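Local coordinates for carboxypeptidase A (Helicoverpa armigera, PDB 1JQG), which probably acts as a zinc metallocarboxypeptidase of the M14 family, removing C-terminal residues from peptides, and is made as a pro-protein, at residues A[119-124]-A[183-188]; A[125-130]-A[215-220]. All blocks are in the same frame, centred on the assembly; numbering follows the deposited sequence.

Contact 1 and contact 2 are neighbours, their centres about 10 Å apart, and their segments alternate along the chain. Leu188 of contact 1 joins them: its CD1 lies 3.7 Å from Pro217 CB, and its CD2 lies 3.7 Å from Val127 CG2, so both methyls of one leucine reach into contact 2. On the polar side, Lys120 NZ forms a salt bridge with Glu126 OE1 at 3.2 Å. The zinc belongs to contact 1, through Glu184 of 183-188. Contact 2 is farther off, the side chain of Val218 being about 13 Å from the metal.

Contact 1: A[119-124]-A[183-188]; sequences DKIHSY and REWVTL. With ZN (zinc ion), chain B.
Ile121 meets Trp185 through one branch: its CG2 methyl lies 3.9 Å from Trp185 CE3, on the six-membered part of the indole, and the two side chains cross at about a right angle. The chi1 of -63° keeps Ile121 CG1 beside the backbone N and turns CG2, anti to that N, toward the ring. Beside this pair, the CD2 methyl of Leu188 comes within 3.6 Å of the His122 carbonyl oxygen, a buried acceptor that is bonded by Tyr224 OH. The looser end is at Asp119 and Lys120, partly exposed residues that lie well away from 183-188; Ile121 too is only partly buried, whereas Trp185, Leu188 and His122 are enclosed. The His122 imidazole turns to its own loop, where NE2 bonds Ser117 O.

Segment 183-188 is folded tightly on itself. A type I turn runs from Glu184 to Thr187, and Glu184 O is gripped twice, by Thr187 N and by Thr187 OG1 at 2.8 Å, the hydroxyl almost in line with the carbonyl (174°). The extended Glu184 side chain leaves in the other direction to place OE1 2.3 Å from the zinc, with OE2 farther away at 3.1 Å. His181 and Glu184 form the HxxE motif of M14 peptidases, and His306 and a water complete the site.

Helix 92-108 lays Leu102 against both Ile121 and Trp185, Tyr224 of helix 221-228 touches Ile121 and Leu188, and Val186 and Thr187 lie against strand 299-307.

Contact 2: A[125-130]-A[215-220]; sequences EEVDAY and ILPVAN
Val127 points one methyl, CG1, at the bend where the chain leaves a strand, meeting Pro217 and Val218 together. The nearer partner is the proline ring, with Val127 CG1 3.8 Å from Pro217 CB and 4.2 Å from Pro217 CG, so the methyl sits against the CB–CG side of the ring. The second is Val218, whose CG2 lies 4.1 Å from the same Val127 CG1. In both pairs the side chains cross obliquely, and the lone methyl bridges two successive residues. Two rotamers set this up: Val127 holds CG1 anti to its backbone N (chi1 175°), extending it from the helix toward 215-220, while Val218, with chi1 -167°, keeps CG2 anti to the carbonyl carbon and presents it to the helix.

The contact is small, 95 Å² in all, and wholly apolar, but all three residues are buried. The backbones stay apart, the CA atoms of Val127 and Pro217 being 7.6 Å from each other. Val127 is thus the one projection by which its helix turn reaches 215-220. The bend has its own polar anchor, since Pro217 O accepts a hydrogen bond from Ser178 OG.

In the mixed sheet of this carboxypeptidase fold, strand 212-216 runs antiparallel to 155-161 and parallel to 173-178. Helix 124-137 packs, through Val127, against the turn just beyond the C-terminal end of the strand, with helix 187-200 next to both segments and Tyr224 of helix 221-228 against Val218.

Contact 1: A[119-124]-A[183-188]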
ATOM      1  N   ASP A 119      -8.685  14.050 -10.466  1.00 23.36           N
ATOM      2  CA  ASP A 119      -9.474  13.448 -11.541  1.00 23.29           C
ATOM      3  C   ASP A 119      -8.628  12.592 -12.491  1.00 23.34           C
ATOM      4  O   ASP A 119      -9.055  12.174 -13.586  1.00 20.63           O
ATOM      5  CB  ASP A 119     -10.213  14.539 -12.314  1.00 21.69           C
ATOM      6  CG  ASP A 119      -9.251  15.517 -12.981  1.00 23.86           C
ATOM      7  OD1 ASP A 119      -9.732  16.241 -13.855  1.00 22.57           O
ATOM      8  OD2 ASP A 119      -8.043  15.564 -12.649  1.00 26.86           O
ATOM      9  N   LYS A 120      -7.383  12.300 -12.080  1.00 17.97           N
ATOM     10  CA  LYS A 120      -6.549  11.399 -12.856  1.00 19.54           C
ATOM     11  C   LYS A 120      -5.393  10.839 -12.045  1.00 19.94           C
ATOM     12  O   LYS A 120      -5.148  11.326 -10.954  1.00 24.81           O
ATOM     13  CB  LYS A 120      -6.014  12.095 -14.115  1.00 27.35           C
ATOM     14  CG  LYS A 120      -4.959  13.186 -13.840  1.00 28.79           C
ATOM     15  CD  LYS A 120      -4.352  13.627 -15.159  1.00 28.02           C
ATOM     16  CE  LYS A 120      -3.106  14.469 -14.947  1.00 36.24           C
ATOM     17  NZ  LYS A 120      -1.915  13.546 -14.871  1.00 41.35           N
ATOM     18  N   ILE A 121      -4.686   9.852 -12.570  1.00 20.08           N
ATOM     19  CA  ILE A 121      -3.567   9.218 -11.895  1.00 19.50           C
ATOM     20  C   ILE A 121      -2.318   9.977 -12.370  1.00 23.94           C
ATOM     21  O   ILE A 121      -2.122  10.219 -13.565  1.00 22.39           O
ATOM     22  CB  ILE A 121      -3.446   7.721 -12.208  1.00 22.35           C
ATOM     23  CG1 ILE A 121      -4.663   6.911 -11.722  1.00 17.40           C
ATOM     24  CG2 ILE A 121      -2.235   7.025 -11.630  1.00 26.70           C
ATOM     25  CD1 ILE A 121      -4.952   7.083 -10.250  1.00 17.32           C
ATOM     26  N   HIS A 122      -1.455  10.318 -11.421  1.00 22.21           N
ATOM     27  CA  HIS A 122      -0.236  11.054 -11.725  1.00 22.03           C
ATOM     28  C   HIS A 122       0.995  10.154 -11.686  1.00 20.83           C
ATOM     29  O   HIS A 122       1.170   9.317 -10.799  1.00 23.99           O
ATOM     30  CB  HIS A 122      -0.065  12.202 -10.689  1.00 16.61           C
ATOM     31  CG  HIS A 122      -1.279  13.078 -10.609  1.00 23.64           C
ATOM     32  ND1 HIS A 122      -1.582  14.064 -11.543  1.00 26.58           N
ATOM     33  CD2 HIS A 122      -2.288  13.094  -9.701  1.00 23.04           C
ATOM     34  CE1 HIS A 122      -2.728  14.645 -11.193  1.00 23.19           C
ATOM     35  NE2 HIS A 122      -3.176  14.078 -10.076  1.00 18.66           N
ATOM     36  N   SER A 123       1.911  10.358 -12.611  1.00 14.99           N
ATOM     37  CA  SER A 123       3.124   9.566 -12.711  1.00 19.59           C
ATOM     38  C   SER A 123       4.155   9.994 -11.684  1.00 24.50           C
ATOM     39  O   SER A 123       3.997  10.993 -10.958  1.00 21.97           O
ATOM     40  CB  SER A 123       3.724   9.688 -14.121  1.00 22.96           C
ATOM     41  OG  SER A 123       4.137  11.019 -14.354  1.00 25.12           O
ATOM     42  N   TYR A 124       5.262   9.228 -11.619  1.00 24.02           N
ATOM     43  CA  TYR A 124       6.309   9.498 -10.649  1.00 18.69           C
ATOM     44  C   TYR A 124       6.879  10.890 -10.912  1.00 19.53           C
ATOM     45  O   TYR A 124       7.127  11.667  -9.980  1.00 19.83           O
ATOM     46  CB  TYR A 124       7.406   8.412 -10.741  1.00 23.64           C
ATOM     47  CG  TYR A 124       8.777   8.919 -10.276  1.00 22.99           C
ATOM     48  CD1 TYR A 124       9.051   9.129  -8.926  1.00 21.30           C
ATOM     49  CD2 TYR A 124       9.760   9.224 -11.210  1.00 22.38           C
ATOM     50  CE1 TYR A 124      10.266   9.631  -8.514  1.00 25.17           C
ATOM     51  CE2 TYR A 124      10.990   9.703 -10.807  1.00 25.65           C
ATOM     52  CZ  TYR A 124      11.242   9.909  -9.453  1.00 27.60           C
ATOM     53  OH  TYR A 124      12.453  10.409  -9.049  1.00 28.33           O
ATOM     54  N   ARG A 183       1.841  -1.490  -7.793  1.00 16.92           N
ATOM     55  CA  ARG A 183       0.612  -1.738  -8.545  1.00 15.95           C
ATOM     56  C   ARG A 183      -0.632  -1.226  -7.827  1.00 19.58           C
ATOM     57  O   ARG A 183      -1.726  -1.158  -8.406  1.00 21.14           O
ATOM     58  CB  ARG A 183       0.361  -3.203  -8.833  1.00 16.54           C
ATOM     59  CG  ARG A 183       0.199  -4.120  -7.652  1.00 15.10           C
ATOM     60  CD  ARG A 183       0.159  -5.581  -8.070  1.00 19.76           C
ATOM     61  NE  ARG A 183      -0.272  -6.463  -6.974  1.00 18.63           N
ATOM     62  CZ  ARG A 183      -0.236  -7.788  -7.085  1.00 14.88           C
ATOM     63  NH1 ARG A 183       0.151  -8.370  -8.205  1.00 16.11           N
ATOM     64  NH2 ARG A 183      -0.646  -8.586  -6.131  1.00 20.26           N
ATOM     65  N   GLU A 184      -0.468  -0.862  -6.547  1.00 16.95           N
ATOM     66  CA  GLU A 184      -1.593  -0.315  -5.797  1.00 17.74           C
ATOM     67  C   GLU A 184      -1.772   1.188  -6.012  1.00 18.53           C
ATOM     68  O   GLU A 184      -1.470   1.985  -5.120  1.00 18.25           O
ATOM     69  CB  GLU A 184      -1.419  -0.629  -4.315  1.00 15.67           C
ATOM     70  CG  GLU A 184      -1.217  -2.086  -4.062  1.00 18.41           C
ATOM     71  CD  GLU A 184      -0.762  -2.361  -2.651  1.00 18.66           C
ATOM     72  OE1 GLU A 184      -0.682  -3.613  -2.527  1.00 15.08           O
ATOM     73  OE2 GLU A 184      -0.539  -1.416  -1.917  1.00 17.79           O
ATOM     74  N   TRP A 185      -2.227   1.567  -7.211  1.00 18.63           N
ATOM     75  CA  TRP A 185      -2.310   2.934  -7.659  1.00 16.93           C
ATOM     76  C   TRP A 185      -3.234   3.818  -6.877  1.00 16.41           C
ATOM     77  O   TRP A 185      -2.964   4.979  -6.617  1.00 17.10           O
ATOM     78  CB  TRP A 185      -2.726   3.008  -9.144  1.00 16.13           C
ATOM     79  CG  TRP A 185      -1.637   2.592 -10.088  1.00 19.29           C
ATOM     80  CD1 TRP A 185      -0.427   2.027  -9.783  1.00 18.43           C
ATOM     81  CD2 TRP A 185      -1.668   2.707 -11.520  1.00 21.68           C
ATOM     82  NE1 TRP A 185       0.287   1.786 -10.949  1.00 18.84           N
ATOM     83  CE2 TRP A 185      -0.457   2.182 -12.015  1.00 15.29           C
ATOM     84  CE3 TRP A 185      -2.626   3.197 -12.432  1.00 19.92           C
ATOM     85  CZ2 TRP A 185      -0.179   2.150 -13.372  1.00 19.88           C
ATOM     86  CZ3 TRP A 185      -2.327   3.155 -13.787  1.00 13.48           C
ATOM     87  CH2 TRP A 185      -1.120   2.634 -14.241  1.00 14.10           C
ATOM     88  N   VAL A 186      -4.309   3.271  -6.345  1.00 20.18           N
ATOM     89  CA  VAL A 186      -5.264   4.005  -5.537  1.00 22.83           C
ATOM     90  C   VAL A 186      -4.687   4.521  -4.214  1.00 22.39           C
ATOM     91  O   VAL A 186      -5.332   5.336  -3.551  1.00 21.20           O
ATOM     92  CB  VAL A 186      -6.539   3.158  -5.321  1.00 26.71           C
ATOM     93  CG1 VAL A 186      -6.404   2.032  -4.299  1.00 22.72           C
ATOM     94  CG2 VAL A 186      -7.705   4.075  -4.948  1.00 27.19           C
ATOM     95  N   THR A 187      -3.466   4.117  -3.825  1.00 18.74           N
ATOM     96  CA  THR A 187      -2.853   4.574  -2.597  1.00 15.72           C
ATOM     97  C   THR A 187      -2.285   5.984  -2.704  1.00 18.32           C
ATOM     98  O   THR A 187      -2.207   6.698  -1.652  1.00 17.32           O
ATOM     99  CB  THR A 187      -1.758   3.634  -2.084  1.00 14.70           C
ATOM    100  OG1 THR A 187      -0.666   3.553  -3.007  1.00 17.74           O
ATOM    101  CG2 THR A 187      -2.365   2.265  -1.832  1.00 24.69           C
ATOM    102  N   LEU A 188      -1.863   6.391  -3.896  1.00 15.48           N
ATOM    103  CA  LEU A 188      -1.263   7.691  -4.140  1.00 14.17           C
ATOM    104  C   LEU A 188      -2.220   8.844  -3.945  1.00 17.65           C
ATOM    105  O   LEU A 188      -2.014   9.776  -3.141  1.00 15.79           O
ATOM    106  CB  LEU A 188      -0.609   7.760  -5.528  1.00 13.23           C
ATOM    107  CG  LEU A 188       0.103   9.090  -5.867  1.00 19.64           C
ATOM    108  CD1 LEU A 188       1.261   9.450  -4.927  1.00 13.10           C
ATOM    109  CD2 LEU A 188       0.659   9.144  -7.281  1.00 15.82           C
TER
HETATM  110 ZN    ZN B 413       0.456  -4.118  -0.650  1.00 25.88          ZN
HETATM  111  O   HOH W   1      -0.584  -6.012   0.491  1.00 17.20           O

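Contact 2: A[125-130]-A[215-220]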
ATOM      1  N   GLU A 125       7.125  11.198 -12.176  1.00 19.03           N
ATOM      2  CA  GLU A 125       7.714  12.474 -12.586  1.00 21.73           C
ATOM      3  C   GLU A 125       6.840  13.651 -12.166  1.00 20.67           C
ATOM      4  O   GLU A 125       7.392  14.643 -11.730  1.00 19.59           O
ATOM      5  CB  GLU A 125       7.938  12.501 -14.100  1.00 25.83           C
ATOM      6  CG  GLU A 125       8.899  11.475 -14.638  1.00 38.07           C
ATOM      7  CD  GLU A 125       8.379  10.046 -14.688  1.00 43.17           C
ATOM      8  OE1 GLU A 125       7.134   9.896 -14.621  1.00 35.22           O
ATOM      9  OE2 GLU A 125       9.215   9.110 -14.790  1.00 45.36           O
ATOM     10  N   GLU A 126       5.512  13.528 -12.333  1.00 18.48           N
ATOM     11  CA  GLU A 126       4.585  14.582 -11.998  1.00 19.13           C
ATOM     12  C   GLU A 126       4.523  14.817 -10.495  1.00 19.03           C
ATOM     13  O   GLU A 126       4.505  15.942 -10.033  1.00 22.37           O
ATOM     14  CB  GLU A 126       3.155  14.341 -12.522  1.00 22.07           C
ATOM     15  CG  GLU A 126       3.115  14.058 -14.023  1.00 30.03           C
ATOM     16  CD  GLU A 126       1.716  13.815 -14.533  1.00 34.57           C
ATOM     17  OE1 GLU A 126       1.006  14.822 -14.777  1.00 46.21           O
ATOM     18  OE2 GLU A 126       1.338  12.633 -14.674  1.00 33.65           O
ATOM     19  N   VAL A 127       4.620  13.755  -9.708  1.00 21.43           N
ATOM     20  CA  VAL A 127       4.615  13.834  -8.240  1.00 18.95           C
ATOM     21  C   VAL A 127       5.920  14.441  -7.751  1.00 15.83           C
ATOM     22  O   VAL A 127       5.978  15.284  -6.892  1.00 14.95           O
ATOM     23  CB  VAL A 127       4.375  12.480  -7.564  1.00 17.05           C
ATOM     24  CG1 VAL A 127       4.490  12.597  -6.039  1.00 16.37           C
ATOM     25  CG2 VAL A 127       3.011  11.930  -7.935  1.00 11.36           C
ATOM     26  N   ASP A 128       7.019  14.029  -8.374  1.00 18.19           N
ATOM     27  CA  ASP A 128       8.347  14.527  -8.041  1.00 17.23           C
ATOM     28  C   ASP A 128       8.437  16.026  -8.287  1.00 21.42           C
ATOM     29  O   ASP A 128       9.043  16.797  -7.531  1.00 25.41           O
ATOM     30  CB  ASP A 128       9.396  13.804  -8.878  1.00 18.59           C
ATOM     31  CG  ASP A 128      10.796  14.198  -8.510  1.00 22.19           C
ATOM     32  OD1 ASP A 128      11.274  15.068  -9.254  1.00 31.82           O
ATOM     33  OD2 ASP A 128      11.353  13.652  -7.522  1.00 32.24           O
ATOM     34  N   ALA A 129       7.904  16.482  -9.421  1.00 21.01           N
ATOM     35  CA  ALA A 129       7.931  17.911  -9.759  1.00 20.68           C
ATOM     36  C   ALA A 129       7.022  18.704  -8.830  1.00 20.53           C
ATOM     37  O   ALA A 129       7.337  19.804  -8.397  1.00 20.54           O
ATOM     38  CB  ALA A 129       7.515  18.202 -11.189  1.00 12.44           C
ATOM     39  N   TYR A 130       5.845  18.154  -8.538  1.00 24.13           N
ATOM     40  CA  TYR A 130       4.845  18.761  -7.688  1.00 20.84           C
ATOM     41  C   TYR A 130       5.402  19.060  -6.294  1.00 19.60           C
ATOM     42  O   TYR A 130       5.200  20.164  -5.799  1.00 18.78           O
ATOM     43  CB  TYR A 130       3.625  17.850  -7.574  1.00 21.38           C
ATOM     44  CG  TYR A 130       2.540  18.304  -6.604  1.00 20.30           C
ATOM     45  CD1 TYR A 130       1.957  19.563  -6.734  1.00 17.27           C
ATOM     46  CD2 TYR A 130       2.106  17.478  -5.582  1.00 15.74           C
ATOM     47  CE1 TYR A 130       0.940  19.966  -5.892  1.00 18.72           C
ATOM     48  CE2 TYR A 130       1.123  17.883  -4.697  1.00 16.34           C
ATOM     49  CZ  TYR A 130       0.524  19.125  -4.880  1.00 18.20           C
ATOM     50  OH  TYR A 130      -0.470  19.455  -4.008  1.00 20.28           O
ATOM     51  N   ILE A 215       5.357  12.898   4.809  1.00 15.99           N
ATOM     52  CA  ILE A 215       4.588  12.216   3.782  1.00 14.62           C
ATOM     53  C   ILE A 215       5.470  11.789   2.635  1.00 15.19           C
ATOM     54  O   ILE A 215       6.091  12.639   1.995  1.00 13.68           O
ATOM     55  CB  ILE A 215       3.434  13.107   3.286  1.00 21.71           C
ATOM     56  CG1 ILE A 215       2.530  13.516   4.469  1.00 17.52           C
ATOM     57  CG2 ILE A 215       2.615  12.374   2.218  1.00 16.90           C
ATOM     58  CD1 ILE A 215       1.307  14.325   4.105  1.00 21.64           C
ATOM     59  N   LEU A 216       5.445  10.490   2.334  1.00 16.58           N
ATOM     60  CA  LEU A 216       6.209   9.909   1.223  1.00 18.93           C
ATOM     61  C   LEU A 216       5.241   9.318   0.186  1.00 21.53           C
ATOM     62  O   LEU A 216       4.700   8.215   0.342  1.00 21.27           O
ATOM     63  CB  LEU A 216       7.178   8.836   1.755  1.00 16.41           C
ATOM     64  CG  LEU A 216       7.991   8.027   0.750  1.00 17.82           C
ATOM     65  CD1 LEU A 216       8.937   8.875  -0.082  1.00 15.78           C
ATOM     66  CD2 LEU A 216       8.867   6.976   1.422  1.00 16.84           C
ATOM     67  N   PRO A 217       4.931  10.076  -0.865  1.00 18.87           N
ATOM     68  CA  PRO A 217       3.987   9.674  -1.904  1.00 16.06           C
ATOM     69  C   PRO A 217       4.377   8.400  -2.625  1.00 21.01           C
ATOM     70  O   PRO A 217       3.571   7.482  -2.802  1.00 20.12           O
ATOM     71  CB  PRO A 217       3.840  10.896  -2.756  1.00 19.70           C
ATOM     72  CG  PRO A 217       4.300  12.060  -1.901  1.00 17.83           C
ATOM     73  CD  PRO A 217       5.402  11.461  -1.053  1.00 16.75           C
ATOM     74  N   VAL A 218       5.542   8.317  -3.256  1.00 24.03           N
ATOM     75  CA  VAL A 218       6.024   7.228  -4.051  1.00 19.51           C
ATOM     76  C   VAL A 218       7.214   6.513  -3.417  1.00 23.25           C
ATOM     77  O   VAL A 218       8.377   6.821  -3.598  1.00 23.72           O
ATOM     78  CB  VAL A 218       6.443   7.673  -5.467  1.00 16.16           C
ATOM     79  CG1 VAL A 218       6.638   6.443  -6.354  1.00 17.51           C
ATOM     80  CG2 VAL A 218       5.390   8.583  -6.072  1.00 17.08           C
ATOM     81  N   ALA A 219       6.909   5.457  -2.647  1.00 24.47           N
ATOM     82  CA  ALA A 219       7.919   4.697  -1.939  1.00 23.90           C
ATOM     83  C   ALA A 219       8.682   3.724  -2.822  1.00 22.45           C
ATOM     84  O   ALA A 219       9.825   3.382  -2.457  1.00 24.41           O
ATOM     85  CB  ALA A 219       7.297   3.948  -0.790  1.00 21.69           C
ATOM     86  N   ASN A 220       8.126   3.435  -3.982  1.00 17.89           N
ATOM     87  CA  ASN A 220       8.717   2.510  -4.942  1.00 17.14           C
ATOM     88  C   ASN A 220       8.678   3.063  -6.371  1.00 18.39           C
ATOM     89  O   ASN A 220       7.919   2.632  -7.229  1.00 18.66           O
ATOM     90  CB  ASN A 220       7.949   1.180  -4.849  1.00 17.97           C
ATOM     91  CG  ASN A 220       8.574   0.049  -5.647  1.00 14.96           C
ATOM     92  OD1 ASN A 220       7.906  -0.978  -5.775  1.00 15.61           O
ATOM     93  ND2 ASN A 220       9.768   0.224  -6.176  1.00 13.16           N
TER